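Local coordinates for hypothetical protein TM1012 (Thermotoga maritima, PDB 2EWR) that is of unknown function but is probably a nucleotidyltransferase of the polymerase-beta-like superfamily, related to aminoglycoside adenylyltransferases, at residues L140-E145 / E159-W164. Residues are numbered along the deposited sequence; the frame is centred on the assembly and turned at random.
Sequences LSLEYE and ETLRKW. With EDO (1,2-ethanediol), chain C.
The guanidinium of Arg162 takes the carboxylate of Glu143 at its edge, the two planes nearly coplanar at 17°, while Tyr146 makes a cation-pi contact with the same group. The Trp164 ring receives Leu142 CD1 obliquely at its CZ3, 3.8 Å away, and has Arg168 as a cation-pi partner. At the edge of the Tyr144 ring, near its plane, lies O2 of a 1,2-ethanediol, hydrogen-bonded to Tyr144 OH (2.8 Å). The grip of Arg162 on Glu143 is end-on and twofold. Arg162 NH1 gives a nearly straight bond (177°) to Glu143 OE1 at 2.8 Å. Arg162 NH2 reaches the syn lone pair of Glu143 OE2 at 2.9 Å. The CA-CB bonds of both residues point away from the partner segment, and the chains fold back, Glu143 by a bend at chi2 (-70°) and Arg162 by bends at chi2 and chi3. Arg162 NE is bonded to Asn166 one turn on, a further hold on the guanidinium. Between the helices, Leu161 CD1 lies 3.9 Å from Leu142 O, and Phe44 of helix 40-46 touches both leucines. Ser141 N-caps helix 142-152, its OG accepting from Tyr144 N at 3.2 Å. Helices 142-152 and 155-167 thus form a helical hairpin, joined by a small apolar patch and a bidentate salt bridge whose paired bonds restrict rotation of both charged groups and probably favour their ionised forms.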
loop_
_atom_site.group_PDB
_atom_site.type_symbol
_atom_site.label_atom_id
_atom_site.label_comp_id
_atom_site.label_asym_id
_atom_site.label_seq_id
_atom_site.Cartn_x
_atom_site.Cartn_y
_atom_site.Cartn_z
ATOM N N LEU A 140 -1.803 -0.363 6.743
ATOM C CA LEU A 140 -3.124 0.241 6.709
ATOM C C LEU A 140 -4.127 -0.600 7.483
ATOM O O LEU A 140 -4.125 -1.826 7.418
ATOM C CB LEU A 140 -3.546 0.402 5.250
ATOM C CG LEU A 140 -4.768 1.249 4.936
ATOM C CD1 LEU A 140 -4.657 2.650 5.477
ATOM C CD2 LEU A 140 -4.943 1.288 3.417
ATOM N N SER A 141 -5.009 0.081 8.193
ATOM C CA SER A 141 -6.109 -0.561 8.900
ATOM C C SER A 141 -6.800 -1.639 8.045
ATOM O O SER A 141 -7.271 -1.382 6.926
ATOM C CB SER A 141 -7.125 0.517 9.286
ATOM O OG SER A 141 -8.339 -0.059 9.708
ATOM N N LEU A 142 -6.938 -2.843 8.611
ATOM C CA LEU A 142 -7.619 -3.912 7.894
ATOM C C LEU A 142 -9.096 -3.606 7.684
ATOM O O LEU A 142 -9.642 -3.932 6.626
ATOM C CB LEU A 142 -7.465 -5.227 8.640
ATOM C CG LEU A 142 -6.033 -5.747 8.747
ATOM C CD1 LEU A 142 -6.046 -7.075 9.540
ATOM C CD2 LEU A 142 -5.470 -5.995 7.397
ATOM N N GLU A 143 -9.751 -2.977 8.670
ATOM C CA GLU A 143 -11.148 -2.601 8.485
ATOM C C GLU A 143 -11.306 -1.552 7.404
ATOM O O GLU A 143 -12.273 -1.604 6.610
ATOM C CB GLU A 143 -11.772 -2.107 9.792
ATOM C CG GLU A 143 -11.909 -3.185 10.840
ATOM C CD GLU A 143 -12.971 -4.259 10.508
ATOM O OE1 GLU A 143 -13.692 -4.154 9.477
ATOM O OE2 GLU A 143 -13.078 -5.216 11.310
ATOM N N TYR A 144 -10.355 -0.629 7.329
ATOM C CA TYR A 144 -10.399 0.359 6.250
ATOM C C TYR A 144 -10.314 -0.351 4.888
ATOM O O TYR A 144 -11.093 -0.074 3.982
ATOM C CB TYR A 144 -9.251 1.364 6.370
ATOM C CG TYR A 144 -9.281 2.346 5.230
ATOM C CD1 TYR A 144 -10.011 3.515 5.309
ATOM C CD2 TYR A 144 -8.604 2.091 4.050
ATOM C CE1 TYR A 144 -10.053 4.412 4.233
ATOM C CE2 TYR A 144 -8.673 2.958 2.987
ATOM C CZ TYR A 144 -9.388 4.126 3.087
ATOM O OH TYR A 144 -9.443 4.991 1.993
ATOM N N GLU A 145 -9.332 -1.242 4.743
ATOM C CA GLU A 145 -9.140 -1.939 3.468
ATOM C C GLU A 145 -10.355 -2.778 3.123
ATOM O O GLU A 145 -10.758 -2.828 1.956
ATOM C CB GLU A 145 -7.901 -2.796 3.495
ATOM C CG GLU A 145 -6.614 -1.945 3.656
ATOM C CD GLU A 145 -5.625 -2.163 2.529
ATOM O OE1 GLU A 145 -5.986 -1.939 1.339
ATOM O OE2 GLU A 145 -4.469 -2.534 2.825
ATOM N N GLU A 159 -13.836 -10.574 1.463
ATOM C CA GLU A 159 -14.411 -11.684 2.215
ATOM C C GLU A 159 -13.358 -12.470 2.982
ATOM O O GLU A 159 -13.579 -12.946 4.072
ATOM C CB GLU A 159 -15.157 -12.632 1.281
ATOM C CG GLU A 159 -16.363 -12.031 0.721
ATOM C CD GLU A 159 -17.115 -12.926 -0.270
ATOM O OE1 GLU A 159 -16.527 -13.769 -1.082
ATOM O OE2 GLU A 159 -18.336 -12.704 -0.208
ATOM N N THR A 160 -12.198 -12.643 2.373
ATOM C CA THR A 160 -11.094 -13.278 3.043
ATOM C C THR A 160 -10.695 -12.516 4.290
ATOM O O THR A 160 -10.522 -13.130 5.353
ATOM C CB THR A 160 -9.904 -13.422 2.065
ATOM O OG1 THR A 160 -10.290 -14.347 1.052
ATOM C CG2 THR A 160 -8.665 -13.941 2.777
ATOM N N LEU A 161 -10.580 -11.186 4.186
ATOM C CA LEU A 161 -10.204 -10.359 5.337
ATOM C C LEU A 161 -11.287 -10.448 6.401
ATOM O O LEU A 161 -11.007 -10.568 7.603
ATOM C CB LEU A 161 -10.035 -8.883 4.998
ATOM C CG LEU A 161 -8.922 -8.360 4.116
ATOM C CD1 LEU A 161 -9.070 -6.860 4.046
ATOM C CD2 LEU A 161 -7.563 -8.726 4.663
ATOM N N ARG A 162 -12.536 -10.343 5.958
ATOM C CA ARG A 162 -13.685 -10.346 6.866
ATOM C C ARG A 162 -13.761 -11.628 7.649
ATOM O O ARG A 162 -13.978 -11.633 8.869
ATOM C CB ARG A 162 -14.973 -10.173 6.055
ATOM C CG ARG A 162 -16.229 -10.107 6.883
ATOM C CD ARG A 162 -16.429 -8.764 7.526
ATOM N NE ARG A 162 -15.778 -8.651 8.834
ATOM C CZ ARG A 162 -15.141 -7.566 9.267
ATOM N NH1 ARG A 162 -14.970 -6.485 8.489
ATOM N NH2 ARG A 162 -14.660 -7.560 10.504
ATOM N N LYS A 163 -13.596 -12.737 6.949
ATOM C CA LYS A 163 -13.674 -14.041 7.568
ATOM C C LYS A 163 -12.561 -14.176 8.616
ATOM O O LYS A 163 -12.829 -14.560 9.747
ATOM C CB LYS A 163 -13.603 -15.117 6.508
ATOM C CG LYS A 163 -13.687 -16.507 7.006
ATOM C CD LYS A 163 -13.667 -17.438 5.820
ATOM C CE LYS A 163 -13.568 -18.877 6.211
ATOM N NZ LYS A 163 -13.782 -19.699 4.984
ATOM N N TRP A 164 -11.332 -13.778 8.255
ATOM C CA TRP A 164 -10.231 -13.783 9.209
ATOM C C TRP A 164 -10.500 -12.881 10.415
ATOM O O TRP A 164 -10.285 -13.305 11.558
ATOM C CB TRP A 164 -8.935 -13.367 8.509
ATOM C CG TRP A 164 -7.726 -13.481 9.335
ATOM C CD1 TRP A 164 -6.946 -14.584 9.477
ATOM C CD2 TRP A 164 -7.127 -12.453 10.134
ATOM N NE1 TRP A 164 -5.897 -14.310 10.314
ATOM C CE2 TRP A 164 -5.983 -13.006 10.726
ATOM C CE3 TRP A 164 -7.450 -11.123 10.405
ATOM C CZ2 TRP A 164 -5.166 -12.282 11.587
ATOM C CZ3 TRP A 164 -6.608 -10.384 11.247
ATOM C CH2 TRP A 164 -5.484 -10.974 11.825
HETATM C C1 EDO C . -8.312 3.880 -1.947
HETATM O O1 EDO C . -9.276 3.014 -1.323
HETATM C C2 EDO C . -8.102 5.159 -1.175
HETATM O O2 EDO C . -7.419 4.920 0.066
#